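Local coordinates for lytic polysaccharide monooxygenase (Neurospora crassa, PDB 4QI8), which probably cleaves the beta-1,4-linked chains of cellulose oxidatively at a copper site, using a reductant and oxygen or hydrogen peroxide, at residues 1-9 with 20-31; 76-85 with 123-134. All coordinates share one frame; numbering follows the deposited sequence.

Contact 1 (1-9 with 20-31); sequences HYTFPKVWA and VRRADNWQNNGF. With CU (copper (II) ion), chain C; NO3 (nitrate ion), chain D.
His-1 lays one face of its imidazole against Gly-30, whose CA makes a CH-pi contact 4.3 Å from the His-1 ring centroid. Phe-31 approaches the same ring obliquely, CE2 nearest to His-1 CE1 and the two ring planes at 85°. With chi1 at -76° the imidazole swings back beside the terminal amine, which lets N and ND1 clasp one copper ion, the ND1 to copper bond measuring 2.0 Å. This chelate supplies two of the three nitrogens of the histidine brace of AA9 enzymes; the third is NE2 of His-72, and Tyr-157 also belongs to the metal site. At the remote nitrogen, His-1 NE2 gives a weak hydrogen bond of 2.7 Å to nitrate O3. The nitrate, probably from the crystallisation liquor, also receives a nearly straight bond (169°) from Phe-31 N to its O2, and that oxygen sits over the centre of the Phe-31 ring.

Behind the metal ligand, Asn-29 O lies 3.0 Å from His-1 CA in a CA-H...O contact. Thr-3 continues the interface with its methyl: CG2 comes 3.5 Å from Asn-29 OD1 and also rests near the backbone O of Asn-25. The Asn-25 amide reaches the N-terminal segment through two waters, one joining ND2 to Tyr-2 O, the other joining OD1 to Phe-4 N. A bond of 2.8 Å from Asn-25 ND2 to Gly-30 O ties this amide to its own loop.

Val-20 closes the far end. Its CG1 lies 3.5 Å from Phe-4 O, while CG2 lies along the Pro-5 carbonyl and reaches Val-7 CG1 at 4.2 Å. Water bridges, carbonyl contacts and methyl packing thus hold the loop against the terminus, while His-1 N and ND1 bind the metal.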
loop_
_atom_site.group_PDB
_atom_site.type_symbol
_atom_site.label_atom_id
_atom_site.label_comp_id
_atom_site.label_asym_id
_atom_site.label_seq_id
_atom_site.Cartn_x
_atom_site.Cartn_y
_atom_site.Cartn_z
ATOM N N HIS A 1 -6.933 12.743 -6.000
ATOM C CA HIS A 1 -7.975 12.465 -5.017
ATOM C C HIS A 1 -8.741 11.195 -5.342
ATOM O O HIS A 1 -9.558 11.146 -6.252
ATOM C CB HIS A 1 -8.925 13.645 -4.915
ATOM C CG HIS A 1 -8.337 14.769 -4.154
ATOM N ND1 HIS A 1 -7.051 15.212 -4.378
ATOM C CD2 HIS A 1 -8.826 15.503 -3.128
ATOM C CE1 HIS A 1 -6.793 16.198 -3.538
ATOM N NE2 HIS A 1 -7.852 16.396 -2.776
ATOM N N TYR A 2 -8.461 10.148 -4.578
ATOM C CA TYR A 2 -9.107 8.844 -4.715
ATOM C C TYR A 2 -8.909 8.079 -3.413
ATOM O O TYR A 2 -7.942 8.304 -2.673
ATOM C CB TYR A 2 -8.575 8.027 -5.925
ATOM C CG TYR A 2 -7.161 8.376 -6.303
ATOM C CD1 TYR A 2 -6.900 9.393 -7.217
ATOM C CD2 TYR A 2 -6.076 7.733 -5.711
ATOM C CE1 TYR A 2 -5.610 9.759 -7.529
ATOM C CE2 TYR A 2 -4.770 8.086 -6.035
ATOM C CZ TYR A 2 -4.550 9.105 -6.945
ATOM O OH TYR A 2 -3.259 9.479 -7.259
ATOM N N THR A 3 -9.859 7.200 -3.143
ATOM C CA THR A 3 -9.746 6.231 -2.076
ATOM C C THR A 3 -9.362 4.870 -2.663
ATOM O O THR A 3 -9.395 4.660 -3.870
ATOM C CB THR A 3 -11.079 6.080 -1.349
ATOM O OG1 THR A 3 -12.026 5.574 -2.283
ATOM C CG2 THR A 3 -11.570 7.409 -0.751
ATOM N N PHE A 4 -9.015 3.952 -1.769
ATOM C CA PHE A 4 -8.815 2.542 -2.095
ATOM C C PHE A 4 -9.771 1.719 -1.225
ATOM O O PHE A 4 -9.389 1.191 -0.182
ATOM C CB PHE A 4 -7.348 2.141 -1.909
ATOM C CG PHE A 4 -6.448 2.735 -2.944
ATOM C CD1 PHE A 4 -6.337 2.144 -4.186
ATOM C CD2 PHE A 4 -5.714 3.883 -2.689
ATOM C CE1 PHE A 4 -5.537 2.693 -5.164
ATOM C CE2 PHE A 4 -4.912 4.434 -3.682
ATOM C CZ PHE A 4 -4.819 3.830 -4.910
ATOM N N PRO A 5 -11.051 1.651 -1.627
ATOM C CA PRO A 5 -12.075 1.191 -0.681
ATOM C C PRO A 5 -12.425 -0.297 -0.728
ATOM O O PRO A 5 -13.201 -0.754 0.105
ATOM C CB PRO A 5 -13.289 2.016 -1.099
ATOM C CG PRO A 5 -13.133 2.104 -2.603
ATOM C CD PRO A 5 -11.649 2.259 -2.832
ATOM N N LYS A 6 -11.875 -1.036 -1.685
ATOM C CA LYS A 6 -12.298 -2.406 -1.954
ATOM C C LYS A 6 -11.133 -3.303 -2.256
ATOM O O LYS A 6 -10.176 -2.885 -2.890
ATOM C CB LYS A 6 -13.159 -2.466 -3.222
ATOM C CG LYS A 6 -14.504 -1.825 -3.150
ATOM C CD LYS A 6 -15.267 -2.205 -4.411
ATOM C CE LYS A 6 -16.528 -1.381 -4.670
ATOM N NZ LYS A 6 -17.716 -1.716 -3.833
ATOM N N VAL A 7 -11.260 -4.561 -1.840
ATOM C CA VAL A 7 -10.408 -5.620 -2.340
ATOM C C VAL A 7 -11.291 -6.822 -2.642
ATOM O O VAL A 7 -12.321 -7.022 -1.997
ATOM C CB VAL A 7 -9.284 -5.958 -1.342
ATOM C CG1 VAL A 7 -9.851 -6.515 -0.053
ATOM C CG2 VAL A 7 -8.295 -6.926 -1.952
ATOM N N TRP A 8 -10.904 -7.606 -3.636
ATOM C CA TRP A 8 -11.665 -8.804 -3.931
ATOM C C TRP A 8 -10.795 -9.840 -4.583
ATOM O O TRP A 8 -9.686 -9.557 -5.026
ATOM C CB TRP A 8 -12.914 -8.477 -4.764
ATOM C CG TRP A 8 -12.705 -7.977 -6.169
ATOM C CD1 TRP A 8 -12.682 -8.728 -7.298
ATOM C CD2 TRP A 8 -12.557 -6.615 -6.592
ATOM N NE1 TRP A 8 -12.516 -7.926 -8.401
ATOM C CE2 TRP A 8 -12.436 -6.622 -7.993
ATOM C CE3 TRP A 8 -12.510 -5.397 -5.927
ATOM C CZ2 TRP A 8 -12.262 -5.451 -8.736
ATOM C CZ3 TRP A 8 -12.350 -4.231 -6.667
ATOM C CH2 TRP A 8 -12.223 -4.270 -8.051
ATOM N N ALA A 9 -11.318 -11.057 -4.603
ATOM C CA ALA A 9 -10.645 -12.196 -5.190
ATOM C C ALA A 9 -11.504 -12.760 -6.326
ATOM O O ALA A 9 -11.679 -12.105 -7.348
ATOM C CB ALA A 9 -10.384 -13.248 -4.126
ATOM N N VAL A 20 -11.842 -3.575 3.833
ATOM C CA VAL A 20 -10.848 -2.525 3.958
ATOM C C VAL A 20 -11.236 -1.634 5.128
ATOM O O VAL A 20 -12.375 -1.175 5.215
ATOM C CB VAL A 20 -10.758 -1.710 2.652
ATOM C CG1 VAL A 20 -9.768 -0.563 2.800
ATOM C CG2 VAL A 20 -10.378 -2.616 1.482
ATOM N N ARG A 21 -10.305 -1.437 6.057
ATOM C CA ARG A 21 -10.517 -0.531 7.175
ATOM C C ARG A 21 -10.877 0.843 6.645
ATOM O O ARG A 21 -10.204 1.354 5.755
ATOM C CB ARG A 21 -9.252 -0.480 8.025
ATOM C CG ARG A 21 -8.964 -1.809 8.693
ATOM C CD ARG A 21 -7.794 -1.752 9.656
ATOM N NE ARG A 21 -7.669 -3.012 10.381
ATOM C CZ ARG A 21 -6.666 -3.332 11.188
ATOM N NH1 ARG A 21 -5.654 -2.487 11.385
ATOM N NH2 ARG A 21 -6.679 -4.506 11.805
ATOM N N ARG A 22 -11.937 1.455 7.166
ATOM C CA ARG A 22 -12.377 2.695 6.549
ATOM C C ARG A 22 -11.323 3.786 6.744
ATOM O O ARG A 22 -10.970 4.161 7.864
ATOM C CB ARG A 22 -13.742 3.170 7.050
ATOM C CG ARG A 22 -14.246 4.346 6.198
ATOM C CD ARG A 22 -15.705 4.636 6.341
ATOM N NE ARG A 22 -15.965 5.339 7.578
ATOM C CZ ARG A 22 -17.172 5.761 7.946
ATOM N NH1 ARG A 22 -18.228 5.550 7.168
ATOM N NH2 ARG A 22 -17.325 6.410 9.096
ATOM N N ALA A 23 -10.808 4.287 5.632
ATOM C CA ALA A 23 -9.768 5.298 5.666
ATOM C C ALA A 23 -10.350 6.647 6.032
ATOM O O ALA A 23 -11.508 6.950 5.719
ATOM C CB ALA A 23 -9.081 5.373 4.311
ATOM N N ASP A 24 -9.523 7.481 6.649
ATOM C CA ASP A 24 -9.977 8.781 7.101
ATOM C C ASP A 24 -10.325 9.715 5.940
ATOM O O ASP A 24 -10.949 10.751 6.185
ATOM C CB ASP A 24 -8.938 9.461 8.003
ATOM C CG ASP A 24 -8.810 8.836 9.382
ATOM O OD1 ASP A 24 -9.726 8.108 9.825
ATOM O OD2 ASP A 24 -7.771 9.109 10.030
ATOM N N ASN A 25 -9.926 9.375 4.706
ATOM C CA ASN A 25 -10.296 10.160 3.517
ATOM C C ASN A 25 -11.594 9.687 2.849
ATOM O O ASN A 25 -11.868 10.034 1.701
ATOM C CB ASN A 25 -9.158 10.203 2.488
ATOM C CG ASN A 25 -8.953 8.886 1.755
ATOM O OD1 ASN A 25 -9.371 7.819 2.217
ATOM N ND2 ASN A 25 -8.309 8.966 0.600
ATOM N N TRP A 26 -12.410 8.929 3.572
ATOM C CA TRP A 26 -13.597 8.363 2.954
ATOM C C TRP A 26 -14.590 9.419 2.467
ATOM O O TRP A 26 -15.374 9.126 1.571
ATOM C CB TRP A 26 -14.270 7.342 3.879
ATOM C CG TRP A 26 -14.971 7.931 5.057
ATOM C CD1 TRP A 26 -14.417 8.309 6.243
ATOM C CD2 TRP A 26 -16.370 8.206 5.158
ATOM N NE1 TRP A 26 -15.388 8.813 7.081
ATOM C CE2 TRP A 26 -16.596 8.760 6.436
ATOM C CE3 TRP A 26 -17.447 8.046 4.290
ATOM C CZ2 TRP A 26 -17.864 9.129 6.876
ATOM C CZ3 TRP A 26 -18.699 8.421 4.721
ATOM C CH2 TRP A 26 -18.898 8.967 5.997
ATOM N N GLN A 27 -14.565 10.621 3.036
ATOM C CA GLN A 27 -15.440 11.698 2.566
ATOM C C GLN A 27 -14.763 12.630 1.562
ATOM O O GLN A 27 -15.398 13.036 0.598
ATOM C CB GLN A 27 -15.971 12.526 3.736
ATOM C CG GLN A 27 -16.766 11.706 4.714
ATOM C CD GLN A 27 -17.544 12.569 5.684
ATOM O OE1 GLN A 27 -16.985 13.134 6.622
ATOM N NE2 GLN A 27 -18.850 12.680 5.462
ATOM N N ASN A 28 -13.500 12.986 1.763
ATOM C CA ASN A 28 -12.885 14.004 0.907
ATOM C C ASN A 28 -12.011 13.451 -0.216
ATOM O O ASN A 28 -11.581 14.208 -1.075
ATOM C CB ASN A 28 -12.064 14.994 1.728
ATOM C CG ASN A 28 -10.777 14.391 2.257
ATOM O OD1 ASN A 28 -10.691 13.197 2.520
ATOM N ND2 ASN A 28 -9.766 15.232 2.414
ATOM N N ASN A 29 -11.733 12.152 -0.202
ATOM C CA ASN A 29 -10.835 11.537 -1.188
ATOM C C ASN A 29 -9.421 12.112 -1.146
ATOM O O ASN A 29 -8.676 11.984 -2.112
ATOM C CB ASN A 29 -11.386 11.658 -2.617
ATOM C CG ASN A 29 -12.809 11.240 -2.711
ATOM O OD1 ASN A 29 -13.167 10.151 -2.271
ATOM N ND2 ASN A 29 -13.651 12.118 -3.248
ATOM N N GLY A 30 -9.042 12.730 -0.028
ATOM C CA GLY A 30 -7.766 13.408 0.051
ATOM C C GLY A 30 -6.616 12.519 0.472
ATOM O O GLY A 30 -6.718 11.293 0.482
ATOM N N PHE A 31 -5.501 13.161 0.802
ATOM C CA PHE A 31 -4.246 12.469 1.019
ATOM C C PHE A 31 -3.681 12.685 2.414
ATOM O O PHE A 31 -4.162 13.514 3.194
ATOM C CB PHE A 31 -3.216 12.886 -0.060
ATOM C CG PHE A 31 -3.004 14.373 -0.199
ATOM C CD1 PHE A 31 -2.066 15.027 0.574
ATOM C CD2 PHE A 31 -3.721 15.120 -1.125
ATOM C CE1 PHE A 31 -1.833 16.381 0.424
ATOM C CE2 PHE A 31 -3.498 16.490 -1.261
ATOM C CZ PHE A 31 -2.551 17.116 -0.483
HETATM CU CU CU C . -5.807 14.501 -5.766
HETATM N N NO3 D . -6.608 16.975 1.030
HETATM O O1 NO3 D . -6.954 18.061 1.753
HETATM O O2 NO3 D . -5.726 16.038 1.429
HETATM O O3 NO3 D . -7.205 16.821 -0.163
HETATM O O HOH W 1 -6.585 6.938 -0.610
HETATM O O HOH W 2 -8.302 5.494 0.906
HETATM O O HOH W 3 -4.580 16.081 -5.320
HETATM O O HOH W 4 -6.987 16.039 -7.358
#

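Contact 2 (76-85 with 123-134); sequences MQFYLARVPD and FPVKIPSCIKSG
Phe-78 and Val-125 meet between the two sheets of the beta sandwich: Val-125 CG2 stands over the centre of the Phe-78 ring, 3.6 Å from its centroid. Strands 76-82 and 123-126 pass 9.2 Å apart at 37°, so side chains bridge the gap. Met-76 lays CG and SD over one face of Phe-123, a Met-aromatic contact with CG 3.8 Å from the ring centroid. Further along, Leu-80 CD1 meets CD1 of Ile-131 at 3.7 Å; Ile-131 follows Cys-130, which is disulfide-bonded to Cys-214.

At the far end Arg-82 reaches across to 132-133. From CB the chain leaves anti to the backbone N (chi1 -173°) and runs extended through CG to CD, which comes 4.1 Å from Lys-132 O. NE then donates to Ser-133 O at 3.1 Å, and NH2 to that same Ser-133 O at 2.9 Å, so this one oxygen, in the guanidinium plane, is gripped side-on by two nitrogens. Lys-132 lays CD and CE over one guanidinium face. At the tip, NH1 and NH2 both grip Asp-85 OD1 end-on; NH2 meets the syn lone pair of OD1, whereas NH1 arrives from above the carboxylate plane. The other oxygen, Asp-85 OD2, makes a long salt bridge of 3.8 Å to Lys-132 NZ.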
loop_
_atom_site.group_PDB
_atom_site.type_symbol
_atom_site.label_atom_id
_atom_site.label_comp_id
_atom_site.label_asym_id
_atom_site.label_seq_id
_atom_site.Cartn_x
_atom_site.Cartn_y
_atom_site.Cartn_z
ATOM N N MET A 76 2.229 3.125 -7.400
ATOM C CA MET A 76 1.574 2.226 -6.458
ATOM C C MET A 76 2.609 1.381 -5.731
ATOM O O MET A 76 3.587 0.917 -6.337
ATOM C CB MET A 76 0.630 1.263 -7.173
ATOM C CG MET A 76 -0.573 1.902 -7.802
ATOM S SD MET A 76 -1.693 2.705 -6.625
ATOM C CE MET A 76 -2.112 1.363 -5.559
ATOM N N GLN A 77 2.367 1.126 -4.449
ATOM C CA GLN A 77 3.173 0.179 -3.675
ATOM C C GLN A 77 2.241 -0.598 -2.750
ATOM O O GLN A 77 1.239 -0.057 -2.274
ATOM C CB GLN A 77 4.278 0.886 -2.878
ATOM C CG GLN A 77 4.995 1.955 -3.680
ATOM C CD GLN A 77 6.331 2.410 -3.118
ATOM O OE1 GLN A 77 7.245 2.716 -3.880
ATOM N NE2 GLN A 77 6.449 2.481 -1.800
ATOM N N PHE A 78 2.576 -1.862 -2.500
ATOM C CA PHE A 78 1.797 -2.717 -1.606
ATOM C C PHE A 78 2.702 -3.403 -0.594
ATOM O O PHE A 78 3.799 -3.860 -0.932
ATOM C CB PHE A 78 1.022 -3.791 -2.393
ATOM C CG PHE A 78 -0.057 -3.242 -3.288
ATOM C CD1 PHE A 78 -1.312 -2.934 -2.776
ATOM C CD2 PHE A 78 0.181 -3.030 -4.640
ATOM C CE1 PHE A 78 -2.297 -2.435 -3.593
ATOM C CE2 PHE A 78 -0.808 -2.509 -5.453
ATOM C CZ PHE A 78 -2.042 -2.212 -4.928
ATOM N N TYR A 79 2.215 -3.499 0.641
ATOM C CA TYR A 79 2.925 -4.144 1.729
ATOM C C TYR A 79 1.991 -5.111 2.446
ATOM O O TYR A 79 0.778 -4.882 2.526
ATOM C CB TYR A 79 3.395 -3.136 2.767
ATOM C CG TYR A 79 4.446 -2.127 2.363
ATOM C CD1 TYR A 79 4.150 -1.060 1.528
ATOM C CD2 TYR A 79 5.747 -2.218 2.870
ATOM C CE1 TYR A 79 5.126 -0.109 1.203
ATOM C CE2 TYR A 79 6.707 -1.270 2.568
ATOM C CZ TYR A 79 6.401 -0.230 1.736
ATOM O OH TYR A 79 7.370 0.702 1.465
ATOM N N LEU A 80 2.582 -6.158 3.013
ATOM C CA LEU A 80 1.878 -7.062 3.912
ATOM C C LEU A 80 2.456 -6.993 5.320
ATOM O O LEU A 80 3.643 -6.712 5.504
ATOM C CB LEU A 80 2.039 -8.502 3.435
ATOM C CG LEU A 80 1.179 -8.915 2.244
ATOM C CD1 LEU A 80 1.596 -10.287 1.715
ATOM C CD2 LEU A 80 -0.308 -8.942 2.617
ATOM N N ALA A 81 1.613 -7.292 6.306
ATOM C CA ALA A 81 2.058 -7.464 7.689
ATOM C C ALA A 81 1.253 -8.595 8.296
ATOM O O ALA A 81 0.027 -8.593 8.220
ATOM C CB ALA A 81 1.872 -6.184 8.491
ATOM N N ARG A 82 1.944 -9.552 8.909
ATOM C CA ARG A 82 1.280 -10.722 9.462
ATOM C C ARG A 82 0.905 -10.515 10.925
ATOM O O ARG A 82 1.745 -10.237 11.784
ATOM C CB ARG A 82 2.168 -11.958 9.334
ATOM C CG ARG A 82 1.450 -13.232 9.745
ATOM C CD ARG A 82 2.324 -14.459 9.581
ATOM N NE ARG A 82 1.636 -15.701 9.938
ATOM C CZ ARG A 82 1.455 -16.142 11.180
ATOM N NH1 ARG A 82 1.905 -15.461 12.226
ATOM N NH2 ARG A 82 0.828 -17.292 11.379
ATOM N N VAL A 83 -0.374 -10.697 11.216
ATOM C CA VAL A 83 -0.859 -10.611 12.578
ATOM C C VAL A 83 -0.235 -11.742 13.416
ATOM O O VAL A 83 -0.256 -12.888 12.989
ATOM C CB VAL A 83 -2.386 -10.758 12.598
ATOM C CG1 VAL A 83 -2.903 -10.686 14.020
ATOM C CG2 VAL A 83 -3.065 -9.697 11.721
ATOM N N PRO A 84 0.318 -11.431 14.609
ATOM C CA PRO A 84 0.909 -12.494 15.424
ATOM C C PRO A 84 -0.099 -13.551 15.822
ATOM O O PRO A 84 -1.281 -13.257 16.026
ATOM C CB PRO A 84 1.397 -11.755 16.673
ATOM C CG PRO A 84 1.566 -10.357 16.256
ATOM C CD PRO A 84 0.506 -10.107 15.226
ATOM N N ASP A 85 0.388 -14.779 15.954
ATOM C CA ASP A 85 -0.436 -15.874 16.438
ATOM C C ASP A 85 -1.074 -15.482 17.762
ATOM O O ASP A 85 -0.413 -14.948 18.652
ATOM C CB ASP A 85 0.402 -17.140 16.630
ATOM C CG ASP A 85 0.872 -17.743 15.318
ATOM O OD1 ASP A 85 0.436 -17.280 14.241
ATOM O OD2 ASP A 85 1.683 -18.694 15.371
ATOM N N PHE A 123 -6.036 -2.737 -9.255
ATOM C CA PHE A 123 -4.671 -3.229 -9.378
ATOM C C PHE A 123 -4.583 -4.686 -8.965
ATOM O O PHE A 123 -5.079 -5.054 -7.910
ATOM C CB PHE A 123 -3.735 -2.399 -8.500
ATOM C CG PHE A 123 -3.691 -0.973 -8.911
ATOM C CD1 PHE A 123 -4.554 -0.039 -8.359
ATOM C CD2 PHE A 123 -2.839 -0.570 -9.925
ATOM C CE1 PHE A 123 -4.532 1.262 -8.798
ATOM C CE2 PHE A 123 -2.825 0.726 -10.361
ATOM C CZ PHE A 123 -3.675 1.638 -9.803
ATOM N N PRO A 124 -3.945 -5.520 -9.795
ATOM C CA PRO A 124 -3.699 -6.899 -9.396
ATOM C C PRO A 124 -2.555 -6.947 -8.412
ATOM O O PRO A 124 -1.504 -6.344 -8.642
ATOM C CB PRO A 124 -3.299 -7.572 -10.707
ATOM C CG PRO A 124 -2.657 -6.491 -11.491
ATOM C CD PRO A 124 -3.434 -5.248 -11.150
ATOM N N VAL A 125 -2.773 -7.648 -7.312
ATOM C CA VAL A 125 -1.785 -7.762 -6.256
ATOM C C VAL A 125 -1.446 -9.229 -6.104
ATOM O O VAL A 125 -2.286 -10.030 -5.706
ATOM C CB VAL A 125 -2.313 -7.218 -4.905
ATOM C CG1 VAL A 125 -1.248 -7.322 -3.846
ATOM C CG2 VAL A 125 -2.786 -5.774 -5.030
ATOM N N LYS A 126 -0.219 -9.587 -6.457
ATOM C CA LYS A 126 0.214 -10.970 -6.350
ATOM C C LYS A 126 0.724 -11.265 -4.943
ATOM O O LYS A 126 1.695 -10.667 -4.471
ATOM C CB LYS A 126 1.280 -11.311 -7.398
ATOM C CG LYS A 126 1.703 -12.798 -7.413
ATOM C CD LYS A 126 0.516 -13.793 -7.497
ATOM C CE LYS A 126 0.297 -14.355 -8.901
ATOM N NZ LYS A 126 -0.943 -15.199 -8.983
ATOM N N ILE A 127 0.045 -12.184 -4.272
ATOM C CA ILE A 127 0.411 -12.595 -2.925
ATOM C C ILE A 127 1.494 -13.677 -3.019
ATOM O O ILE A 127 1.284 -14.697 -3.672
ATOM C CB ILE A 127 -0.816 -13.169 -2.186
ATOM C CG1 ILE A 127 -1.973 -12.154 -2.157
ATOM C CG2 ILE A 127 -0.449 -13.608 -0.777
ATOM C CD1 ILE A 127 -1.689 -10.849 -1.400
ATOM N N PRO A 128 2.659 -13.465 -2.382
ATOM C CA PRO A 128 3.729 -14.470 -2.462
ATOM C C PRO A 128 3.285 -15.865 -2.027
ATOM O O PRO A 128 2.523 -16.009 -1.077
ATOM C CB PRO A 128 4.782 -13.931 -1.498
ATOM C CG PRO A 128 4.567 -12.455 -1.519
ATOM C CD PRO A 128 3.091 -12.278 -1.619
ATOM N N SER A 129 3.768 -16.887 -2.729
ATOM C CA SER A 129 3.366 -18.263 -2.450
ATOM C C SER A 129 3.969 -18.793 -1.162
ATOM O O SER A 129 3.420 -19.702 -0.533
ATOM C CB SER A 129 3.790 -19.181 -3.603
ATOM O OG SER A 129 5.204 -19.240 -3.732
ATOM N N CYS A 130 5.113 -18.239 -0.783
ATOM C CA CYS A 130 5.966 -18.885 0.202
ATOM C C CYS A 130 5.777 -18.387 1.629
ATOM O O CYS A 130 6.344 -18.963 2.558
ATOM C CB CYS A 130 7.437 -18.740 -0.205
ATOM S SG CYS A 130 7.999 -17.010 -0.356
ATOM N N ILE A 131 4.994 -17.329 1.817
ATOM C CA ILE A 131 4.855 -16.754 3.145
ATOM C C ILE A 131 3.937 -17.610 4.019
ATOM O O ILE A 131 3.149 -18.415 3.523
ATOM C CB ILE A 131 4.375 -15.282 3.090
ATOM C CG1 ILE A 131 3.024 -15.179 2.378
ATOM C CG2 ILE A 131 5.421 -14.419 2.397
ATOM C CD1 ILE A 131 2.419 -13.795 2.443
ATOM N N LYS A 132 4.060 -17.441 5.329
ATOM C CA LYS A 132 3.332 -18.265 6.286
ATOM C C LYS A 132 1.842 -17.927 6.301
ATOM O O LYS A 132 1.468 -16.762 6.327
ATOM C CB LYS A 132 3.915 -18.058 7.685
ATOM C CG LYS A 132 3.779 -19.251 8.620
ATOM C CD LYS A 132 4.302 -18.936 10.013
ATOM C CE LYS A 132 3.474 -19.652 11.067
ATOM N NZ LYS A 132 3.978 -19.445 12.452
ATOM N N SER A 133 0.993 -18.947 6.305
ATOM C CA SER A 133 -0.442 -18.732 6.428
ATOM C C SER A 133 -0.731 -17.974 7.711
ATOM O O SER A 133 0.008 -18.070 8.689
ATOM C CB SER A 133 -1.187 -20.061 6.448
ATOM O OG SER A 133 -0.792 -20.833 7.563
ATOM N N GLY A 134 -1.803 -17.198 7.694
ATOM C CA GLY A 134 -2.238 -16.478 8.870
ATOM C C GLY A 134 -3.084 -15.291 8.475
ATOM O O GLY A 134 -3.414 -15.118 7.309
#

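In the fold
From the N terminus, strand 3-8 runs out from the copper site, the chain turns through residues 10-19, and 20-31 comes back along it, closing contact 1. Contact 2 opens only later: strand 76-82 leads through strands 99-104, 108-109 and 113-114 before 123-134 returns, so the two loops lie in series and neither cross nor nest. Strands 3-8 and 122-126 are the outer strands of one three-stranded sheet, with 61-67 between them, whereas 76-82 belongs to the facing sheet. Phe-4 joins the contacts in the sandwich interior: its CE1 packs 3.7 Å from Met-76 CE and 4.0 Å from Phe-123 CE1, and its side chain also touches Tyr-157 of the copper site.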